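Local coordinates for protein esterase (Staphylococcus aureus subsp. aureus USA300_TCH1516, PDB 3D7R) that is a putative esterase of the alpha/beta hydrolase fold, thought to hydrolyse ester bonds, at residues A[30-34]-A[301-305]; A[141-147]-A[234-239]; A[178-182]-A[195-199]. All coordinates share one frame; numbering follows the deposited sequence.

Interaction 1 of 3, residues A[30-34]-A[301-305]; sequences VVNKY and IYPIR
The single helical turn 30-33 lies beside the irregular segment 301-305, the backbones coming nearest at Val30 and Tyr302, whose CA atoms are 7.4 Å apart. The Tyr302 ring is the centrepiece. Val30 is rotated (chi1 78°) so that CG1 sits between its own N and carbonyl carbon, which sets that methyl over the middle of the Tyr302 ring, 4.3 Å from the centroid and 9° off the normal: a clean CH-pi contact. The other methyl, CG2, reaches Tyr302 CD1 at 3.8 Å and also touches Ile304 CG2. At the far end of the ring the Tyr302 hydroxyl donates to a water 2.6 Å from OH. That water, lying in the ring plane, in turn donates to Val31 O at 2.7 Å, tying the phenol to the helix backbone. Tyr34, the first residue to leave the helix, slides past Tyr302 in the reverse direction and takes Pro303 on one ring face, with Pro303 CG 3.5 Å from Tyr34 CZ. Pro303 centres an inverse gamma turn, which redirects the chain to Ile304, the N-cap of helix 305-318; Tyr302 O also accepts a bond from Ser307 OG. Val296 packs against Val30 and Tyr302. Pro303 rests on Phe114 and Arg117 of helix 113-126, and the turn 30-33 packs on the segment leading into helix 305-318.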
loop_
_atom_site.group_PDB
_atom_site.type_symbol
_atom_site.label_atom_id
_atom_site.label_comp_id
_atom_site.label_asym_id
_atom_site.label_seq_id
_atom_site.Cartn_x
_atom_site.Cartn_y
_atom_site.Cartn_z
ATOM N N VAL A 30 -13.779 -15.399 -3.146
ATOM C CA VAL A 30 -13.951 -13.947 -3.096
ATOM C C VAL A 30 -13.251 -13.222 -4.270
ATOM O O VAL A 30 -13.768 -12.226 -4.790
ATOM C CB VAL A 30 -13.533 -13.377 -1.708
ATOM C CG1 VAL A 30 -12.001 -13.280 -1.561
ATOM C CG2 VAL A 30 -14.192 -12.041 -1.457
ATOM N N VAL A 31 -12.086 -13.735 -4.690
ATOM C CA VAL A 31 -11.301 -13.120 -5.767
ATOM C C VAL A 31 -12.109 -13.145 -7.064
ATOM O O VAL A 31 -12.230 -12.131 -7.760
ATOM C CB VAL A 31 -9.915 -13.821 -5.973
ATOM C CG1 VAL A 31 -9.232 -13.328 -7.239
ATOM C CG2 VAL A 31 -9.007 -13.584 -4.774
ATOM N N ASN A 32 -12.682 -14.301 -7.362
ATOM C CA ASN A 32 -13.478 -14.458 -8.573
ATOM C C ASN A 32 -14.816 -13.736 -8.541
ATOM O O ASN A 32 -15.251 -13.200 -9.569
ATOM C CB ASN A 32 -13.639 -15.929 -8.916
ATOM C CG ASN A 32 -12.348 -16.527 -9.445
ATOM O OD1 ASN A 32 -11.555 -15.842 -10.102
ATOM N ND2 ASN A 32 -12.125 -17.806 -9.164
ATOM N N LYS A 33 -15.435 -13.686 -7.361
ATOM C CA LYS A 33 -16.724 -12.995 -7.183
ATOM C C LYS A 33 -16.619 -11.500 -7.499
ATOM O O LYS A 33 -17.533 -10.921 -8.108
ATOM C CB LYS A 33 -17.263 -13.190 -5.763
ATOM C CG LYS A 33 -18.706 -12.682 -5.586
ATOM C CD LYS A 33 -19.239 -12.824 -4.150
ATOM C CE LYS A 33 -19.100 -14.245 -3.607
ATOM N NZ LYS A 33 -19.617 -15.298 -4.529
ATOM N N TYR A 34 -15.499 -10.891 -7.098
ATOM C CA TYR A 34 -15.288 -9.457 -7.286
ATOM C C TYR A 34 -14.204 -9.110 -8.308
ATOM O O TYR A 34 -13.709 -7.978 -8.324
ATOM C CB TYR A 34 -15.015 -8.797 -5.936
ATOM C CG TYR A 34 -16.162 -8.993 -4.981
ATOM C CD1 TYR A 34 -17.368 -8.306 -5.166
ATOM C CD2 TYR A 34 -16.060 -9.890 -3.910
ATOM C CE1 TYR A 34 -18.446 -8.496 -4.303
ATOM C CE2 TYR A 34 -17.139 -10.087 -3.028
ATOM C CZ TYR A 34 -18.322 -9.386 -3.238
ATOM O OH TYR A 34 -19.386 -9.561 -2.386
ATOM N N ILE A 301 -9.888 -5.171 1.066
ATOM C CA ILE A 301 -10.612 -4.456 -0.006
ATOM C C ILE A 301 -11.931 -5.131 -0.346
ATOM O O ILE A 301 -12.832 -4.513 -0.948
ATOM C CB ILE A 301 -9.761 -4.294 -1.296
ATOM C CG1 ILE A 301 -9.481 -5.664 -1.946
ATOM C CG2 ILE A 301 -8.471 -3.532 -0.985
ATOM C CD1 ILE A 301 -9.064 -5.601 -3.429
ATOM N N TYR A 302 -12.049 -6.405 0.027
ATOM C CA TYR A 302 -13.265 -7.161 -0.218
ATOM C C TYR A 302 -14.342 -6.922 0.849
ATOM O O TYR A 302 -14.029 -6.794 2.045
ATOM C CB TYR A 302 -12.953 -8.664 -0.357
ATOM C CG TYR A 302 -12.033 -8.968 -1.535
ATOM C CD1 TYR A 302 -12.521 -8.978 -2.838
ATOM C CD2 TYR A 302 -10.660 -9.213 -1.339
ATOM C CE1 TYR A 302 -11.679 -9.257 -3.938
ATOM C CE2 TYR A 302 -9.805 -9.481 -2.433
ATOM C CZ TYR A 302 -10.321 -9.502 -3.728
ATOM O OH TYR A 302 -9.483 -9.771 -4.807
ATOM N N PRO A 303 -15.620 -6.868 0.425
ATOM C CA PRO A 303 -16.742 -6.674 1.352
ATOM C C PRO A 303 -17.118 -7.959 2.115
ATOM O O PRO A 303 -18.177 -8.552 1.894
ATOM C CB PRO A 303 -17.871 -6.189 0.427
ATOM C CG PRO A 303 -17.595 -6.878 -0.866
ATOM C CD PRO A 303 -16.077 -6.968 -0.978
ATOM N N ILE A 304 -16.223 -8.377 3.010
ATOM C CA ILE A 304 -16.363 -9.608 3.779
ATOM C C ILE A 304 -16.115 -9.314 5.265
ATOM O O ILE A 304 -15.477 -8.328 5.613
ATOM C CB ILE A 304 -15.391 -10.713 3.279
ATOM C CG1 ILE A 304 -13.938 -10.193 3.290
ATOM C CG2 ILE A 304 -15.822 -11.184 1.860
ATOM C CD1 ILE A 304 -12.871 -11.238 3.058
ATOM N N ARG A 305 -16.609 -10.180 6.142
ATOM C CA ARG A 305 -16.538 -9.884 7.571
ATOM C C ARG A 305 -15.118 -9.686 8.075
ATOM O O ARG A 305 -14.905 -8.840 8.927
ATOM C CB ARG A 305 -17.310 -10.905 8.416
ATOM C CG ARG A 305 -18.793 -10.927 8.052
ATOM C CD ARG A 305 -19.721 -11.156 9.244
ATOM N NE ARG A 305 -21.075 -11.565 8.827
ATOM C CZ ARG A 305 -21.940 -10.801 8.155
ATOM N NH1 ARG A 305 -23.152 -11.276 7.854
ATOM N NH2 ARG A 305 -21.610 -9.560 7.789
HETATM O O HOH W 1 -10.694 -9.968 -7.078
#

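Interaction 2 of 3, residues A[141-147]-A[234-239]; sequences FHIDDTF and KWANGL. With DMS (dimethyl sulfoxide), chain M.
Two hydrogen bonds hold Trp235 to the start of helix 143-161, one from its indole and one to its backbone. Trp235 NE1 donates to Thr146 OG1 at 2.8 Å, nearly straight at 173° and within the indole plane; Thr146 OG1 is also bonded to Pro136 O, so the hydroxyl links the tryptophan to the loop before the helix. The second bond runs from Ile143 N to Trp235 O, 2.9 Å, with the donor above the carbonyl plane. It gives a first-turn N-H of helix 143-161 a carbonyl at the end of helix 225-236. Asp145 OD2 meanwhile accepts from His142 N, the half of a capping box that ties the N-cap residue back to the helix.

The packing grows from these bonds. With CG anti to the backbone N (chi1 -178°), the indole lies flat against Ile143, whose CB is 3.9 Å from the centroid of the six-membered ring and close to its normal. Phe147 CE2 comes up to Trp235 CH2 at 3.8 Å, the two rings obliquely turned. On the outer side the Asn237 amide stacks over the centre of the His142 imidazole, planes 15° apart, and Asn237 ND2 donates to a dimethyl sulfoxide oxygen at 2.7 Å. Leu239, the last residue of the type I' turn that begins at Ala236, puts CD1 against that molecule and Ile143 CG2.

Helix 225-236 belongs to the insertion between strands 195-199 and 259-264, a place where alpha/beta hydrolases commonly carry cap elements; here it docks on a helix that flanks the central sheet.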
loop_
_atom_site.group_PDB
_atom_site.type_symbol
_atom_site.label_atom_id
_atom_site.label_comp_id
_atom_site.label_asym_id
_atom_site.label_seq_id
_atom_site.Cartn_x
_atom_site.Cartn_y
_atom_site.Cartn_z
ATOM N N PHE A 141 6.232 6.788 -15.710
ATOM C CA PHE A 141 7.065 7.274 -14.618
ATOM C C PHE A 141 7.722 6.148 -13.829
ATOM O O PHE A 141 7.356 4.971 -13.945
ATOM C CB PHE A 141 6.242 8.227 -13.740
ATOM C CG PHE A 141 5.671 9.390 -14.516
ATOM C CD1 PHE A 141 6.492 10.457 -14.889
ATOM C CD2 PHE A 141 4.342 9.391 -14.928
ATOM C CE1 PHE A 141 5.987 11.516 -15.630
ATOM C CE2 PHE A 141 3.829 10.442 -15.671
ATOM C CZ PHE A 141 4.645 11.512 -16.023
ATOM N N HIS A 142 8.702 6.520 -13.010
ATOM C CA HIS A 142 9.593 5.552 -12.414
ATOM C C HIS A 142 9.778 5.821 -10.933
ATOM O O HIS A 142 9.262 6.805 -10.397
ATOM C CB HIS A 142 10.931 5.581 -13.166
ATOM C CG HIS A 142 10.780 5.352 -14.641
ATOM N ND1 HIS A 142 10.837 6.374 -15.563
ATOM C CD2 HIS A 142 10.512 4.226 -15.343
ATOM C CE1 HIS A 142 10.649 5.882 -16.776
ATOM N NE2 HIS A 142 10.451 4.579 -16.670
ATOM N N ILE A 143 10.519 4.939 -10.287
ATOM C CA ILE A 143 10.730 4.993 -8.839
ATOM C C ILE A 143 10.951 6.410 -8.249
ATOM O O ILE A 143 10.263 6.785 -7.306
ATOM C CB ILE A 143 11.839 4.000 -8.396
ATOM C CG1 ILE A 143 11.976 4.006 -6.862
ATOM C CG2 ILE A 143 13.164 4.281 -9.149
ATOM C CD1 ILE A 143 12.923 2.954 -6.294
ATOM N N ASP A 144 11.880 7.195 -8.795
ATOM C CA ASP A 144 12.170 8.511 -8.193
ATOM C C ASP A 144 11.009 9.484 -8.276
ATOM O O ASP A 144 10.792 10.256 -7.344
ATOM C CB ASP A 144 13.433 9.149 -8.763
ATOM C CG ASP A 144 14.694 8.389 -8.388
ATOM O OD1 ASP A 144 14.658 7.460 -7.542
ATOM O OD2 ASP A 144 15.750 8.742 -8.946
ATOM N N ASP A 145 10.266 9.440 -9.387
ATOM C CA ASP A 145 9.061 10.243 -9.567
ATOM C C ASP A 145 8.047 9.908 -8.479
ATOM O O ASP A 145 7.411 10.786 -7.895
ATOM C CB ASP A 145 8.416 9.938 -10.937
ATOM C CG ASP A 145 9.355 10.217 -12.109
ATOM O OD1 ASP A 145 9.863 11.351 -12.192
ATOM O OD2 ASP A 145 9.582 9.310 -12.951
ATOM N N THR A 146 7.876 8.617 -8.242
ATOM C CA THR A 146 6.880 8.115 -7.301
ATOM C C THR A 146 7.221 8.570 -5.896
ATOM O O THR A 146 6.380 9.143 -5.188
ATOM C CB THR A 146 6.840 6.579 -7.351
ATOM O OG1 THR A 146 6.453 6.179 -8.668
ATOM C CG2 THR A 146 5.834 6.008 -6.317
ATOM N N PHE A 147 8.471 8.343 -5.499
ATOM C CA PHE A 147 8.897 8.698 -4.141
ATOM C C PHE A 147 8.960 10.216 -3.879
ATOM O O PHE A 147 8.622 10.663 -2.787
ATOM C CB PHE A 147 10.212 7.987 -3.767
ATOM C CG PHE A 147 10.012 6.552 -3.318
ATOM C CD1 PHE A 147 9.239 6.260 -2.184
ATOM C CD2 PHE A 147 10.554 5.495 -4.046
ATOM C CE1 PHE A 147 9.036 4.926 -1.772
ATOM C CE2 PHE A 147 10.360 4.166 -3.643
ATOM C CZ PHE A 147 9.606 3.885 -2.497
ATOM N N LYS A 234 10.038 -2.488 -14.850
ATOM C CA LYS A 234 9.740 -1.279 -15.633
ATOM C C LYS A 234 9.834 -0.006 -14.754
ATOM O O LYS A 234 10.483 0.976 -15.127
ATOM C CB LYS A 234 8.362 -1.397 -16.279
ATOM C CG LYS A 234 7.963 -0.203 -17.155
ATOM C CD LYS A 234 8.836 -0.142 -18.401
ATOM C CE LYS A 234 8.046 0.232 -19.619
ATOM N NZ LYS A 234 8.933 0.172 -20.805
ATOM N N TRP A 235 9.201 -0.061 -13.582
ATOM C CA TRP A 235 9.197 1.039 -12.615
ATOM C C TRP A 235 10.605 1.356 -12.062
ATOM O O TRP A 235 10.987 2.542 -11.925
ATOM C CB TRP A 235 8.233 0.691 -11.489
ATOM C CG TRP A 235 8.062 1.742 -10.429
ATOM C CD1 TRP A 235 7.489 2.970 -10.559
ATOM C CD2 TRP A 235 8.433 1.613 -9.057
ATOM N NE1 TRP A 235 7.486 3.627 -9.353
ATOM C CE2 TRP A 235 8.061 2.810 -8.409
ATOM C CE3 TRP A 235 9.058 0.599 -8.312
ATOM C CZ2 TRP A 235 8.295 3.024 -7.053
ATOM C CZ3 TRP A 235 9.285 0.812 -6.957
ATOM C CH2 TRP A 235 8.894 2.008 -6.342
ATOM N N ALA A 236 11.372 0.304 -11.800
ATOM C CA ALA A 236 12.722 0.413 -11.229
ATOM C C ALA A 236 13.705 1.112 -12.165
ATOM O O ALA A 236 14.684 1.661 -11.699
ATOM C CB ALA A 236 13.260 -0.973 -10.851
ATOM N N ASN A 237 13.446 1.058 -13.472
ATOM C CA ASN A 237 14.201 1.824 -14.481
ATOM C C ASN A 237 15.711 1.580 -14.405
ATOM O O ASN A 237 16.502 2.514 -14.484
ATOM C CB ASN A 237 13.861 3.331 -14.395
ATOM C CG ASN A 237 14.224 4.093 -15.662
ATOM O OD1 ASN A 237 14.081 3.583 -16.771
ATOM N ND2 ASN A 237 14.695 5.325 -15.500
ATOM N N GLY A 238 16.109 0.320 -14.257
ATOM C CA GLY A 238 17.532 -0.015 -14.254
ATOM C C GLY A 238 18.081 -0.403 -12.888
ATOM O O GLY A 238 19.162 -0.972 -12.810
ATOM N N LEU A 239 17.365 -0.078 -11.814
ATOM C CA LEU A 239 17.755 -0.529 -10.470
ATOM C C LEU A 239 17.400 -1.990 -10.277
ATOM O O LEU A 239 16.338 -2.427 -10.730
ATOM C CB LEU A 239 17.081 0.294 -9.363
ATOM C CG LEU A 239 17.533 1.732 -9.111
ATOM C CD1 LEU A 239 16.625 2.344 -8.056
ATOM C CD2 LEU A 239 19.009 1.802 -8.652
HETATM S S DMS M . 16.538 5.841 -12.104
HETATM O O DMS M . 14.928 5.979 -12.901
HETATM C C1 DMS M . 17.166 7.512 -11.760
HETATM C C2 DMS M . 16.382 5.194 -10.421
#

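Interaction 3 of 3, residues A[178-182]-A[195-199]; sequences ALSFV and KLYLI
Val182 N donates to Ala178 O at 3.0 Å, the i to i+4 bond of a helix, and the same spacing puts both residues on one face of helix 173-187, where they meet Leu196. This is the interior of a beta-alpha-beta crossover: strand 166-171 leads into the helix, which returns to the neighbouring parallel strand 195-199. The helix segment runs nearly antiparallel to that strand (153°), with their axes 9.2 Å apart at closest approach.

What joins them is wholly aliphatic. Leu196 projects from the strand into the helix and divides its two methyls. CD1 lies 3.9 Å from Ala178 CB and also meets Val182 CG2, one helical turn further on. CD2 goes the other way, to Leu179 CD1 at 3.7 Å, the two leucine side chains crossing at about a right angle. The fork faces the helix with Leu196 CG standing anti to its own N (chi1 174°).

Strand alternation brings Leu198, two residues on, to the same side; Leu196 and Leu198 both also pack on Val259 of the next strand, 259-264. Tyr197, between them, points to the opposite side of the sheet, where its ring stacks on Tyr260 and its hydroxyl bonds to Ser317 OG near the C-terminal end of helix 305-318. Strand 195-199 is thus packed by a helix on each side, the layered arrangement of an alpha/beta/alpha sandwich. Phe181, turned from the strand, meets Tyr154 of helix 143-161 edge-to-face.

Where Leu198 meets the helix, its CD2 lies 4.1 Å from Leu179 CB and equally near Leu179 N.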
loop_
_atom_site.group_PDB
_atom_site.type_symbol
_atom_site.label_atom_id
_atom_site.label_comp_id
_atom_site.label_asym_id
_atom_site.label_seq_id
_atom_site.Cartn_x
_atom_site.Cartn_y
_atom_site.Cartn_z
ATOM N N ALA A 178 4.997 2.454 1.227
ATOM C CA ALA A 178 4.850 3.061 2.548
ATOM C C ALA A 178 6.042 2.737 3.446
ATOM O O ALA A 178 6.619 3.649 4.037
ATOM C CB ALA A 178 3.534 2.624 3.198
ATOM N N LEU A 179 6.421 1.456 3.547
ATOM C CA LEU A 179 7.598 1.098 4.365
ATOM C C LEU A 179 8.887 1.732 3.813
ATOM O O LEU A 179 9.665 2.330 4.566
ATOM C CB LEU A 179 7.758 -0.432 4.510
ATOM C CG LEU A 179 9.040 -0.917 5.214
ATOM C CD1 LEU A 179 9.176 -0.383 6.639
ATOM C CD2 LEU A 179 9.149 -2.432 5.233
ATOM N N SER A 180 9.129 1.573 2.512
ATOM C CA SER A 180 10.304 2.172 1.877
ATOM C C SER A 180 10.365 3.703 2.081
ATOM O O SER A 180 11.440 4.275 2.323
ATOM C CB SER A 180 10.323 1.810 0.389
ATOM O OG SER A 180 11.331 2.526 -0.283
ATOM N N PHE A 181 9.218 4.364 1.996
ATOM C CA PHE A 181 9.163 5.812 2.208
ATOM C C PHE A 181 9.504 6.199 3.662
ATOM O O PHE A 181 10.243 7.141 3.905
ATOM C CB PHE A 181 7.806 6.393 1.769
ATOM C CG PHE A 181 7.618 7.851 2.161
ATOM C CD1 PHE A 181 8.361 8.848 1.542
ATOM C CD2 PHE A 181 6.714 8.207 3.171
ATOM C CE1 PHE A 181 8.224 10.188 1.929
ATOM C CE2 PHE A 181 6.559 9.555 3.551
ATOM C CZ PHE A 181 7.306 10.530 2.928
ATOM N N VAL A 182 8.974 5.465 4.636
ATOM C CA VAL A 182 9.296 5.753 6.045
ATOM C C VAL A 182 10.784 5.463 6.324
ATOM O O VAL A 182 11.433 6.170 7.096
ATOM C CB VAL A 182 8.340 4.987 7.001
ATOM C CG1 VAL A 182 8.803 5.108 8.460
ATOM C CG2 VAL A 182 6.888 5.508 6.805
ATOM N N LYS A 195 2.837 6.262 13.420
ATOM C CA LYS A 195 2.690 4.817 13.216
ATOM C C LYS A 195 2.775 4.499 11.738
ATOM O O LYS A 195 2.531 5.374 10.904
ATOM C CB LYS A 195 1.341 4.306 13.770
ATOM C CG LYS A 195 1.175 4.398 15.298
ATOM C CD LYS A 195 -0.252 3.938 15.738
ATOM C CE LYS A 195 -0.381 3.973 17.278
ATOM N NZ LYS A 195 -0.692 5.371 17.733
ATOM N N LEU A 196 3.097 3.241 11.420
ATOM C CA LEU A 196 3.135 2.754 10.026
ATOM C C LEU A 196 2.269 1.499 9.868
ATOM O O LEU A 196 2.458 0.517 10.604
ATOM C CB LEU A 196 4.579 2.440 9.585
ATOM C CG LEU A 196 4.771 1.774 8.201
ATOM C CD1 LEU A 196 4.187 2.673 7.086
ATOM C CD2 LEU A 196 6.264 1.487 7.967
ATOM N N TYR A 197 1.316 1.543 8.930
ATOM C CA TYR A 197 0.380 0.417 8.715
ATOM C C TYR A 197 0.664 -0.220 7.367
ATOM O O TYR A 197 0.772 0.485 6.362
ATOM C CB TYR A 197 -1.088 0.884 8.797
ATOM C CG TYR A 197 -1.579 1.013 10.216
ATOM C CD1 TYR A 197 -2.371 0.017 10.804
ATOM C CD2 TYR A 197 -1.230 2.131 10.985
ATOM C CE1 TYR A 197 -2.794 0.134 12.145
ATOM C CE2 TYR A 197 -1.657 2.264 12.315
ATOM C CZ TYR A 197 -2.436 1.261 12.878
ATOM O OH TYR A 197 -2.823 1.394 14.187
ATOM N N LEU A 198 0.804 -1.547 7.356
ATOM C CA LEU A 198 1.102 -2.281 6.127
ATOM C C LEU A 198 0.032 -3.327 5.898
ATOM O O LEU A 198 -0.179 -4.197 6.753
ATOM C CB LEU A 198 2.476 -2.958 6.229
ATOM C CG LEU A 198 3.702 -2.089 6.566
ATOM C CD1 LEU A 198 4.991 -2.942 6.548
ATOM C CD2 LEU A 198 3.839 -0.916 5.593
ATOM N N ILE A 199 -0.661 -3.247 4.765
ATOM C CA ILE A 199 -1.690 -4.239 4.425
ATOM C C ILE A 199 -1.210 -5.100 3.244
ATOM O O ILE A 199 -1.033 -4.606 2.124
ATOM C CB ILE A 199 -3.074 -3.580 4.095
ATOM C CG1 ILE A 199 -3.576 -2.720 5.264
ATOM C CG2 ILE A 199 -4.118 -4.654 3.683
ATOM C CD1 ILE A 199 -4.630 -1.660 4.871
#

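The three contacts are nested along the chain: interaction 3 lies inside the loop closed by interaction 2, and both fall inside the one closed by interaction 1, which brings the N-terminal turn to the start of the last helix. Interaction 3 is nearest the core, its centre about 8 Å from that of the chain. Interactions 2 and 3 have centres about 18 Å apart and touch directly, Phe147 packing on Ser180 and Phe181, so helices 143-161 and 173-187 pass packing from the sheet out to helix 225-236. Interaction 1 is about 31 Å from interaction 2 between centres, across the molecule. Peripheral segments are thus fastened on opposite sides of the centre of the chain.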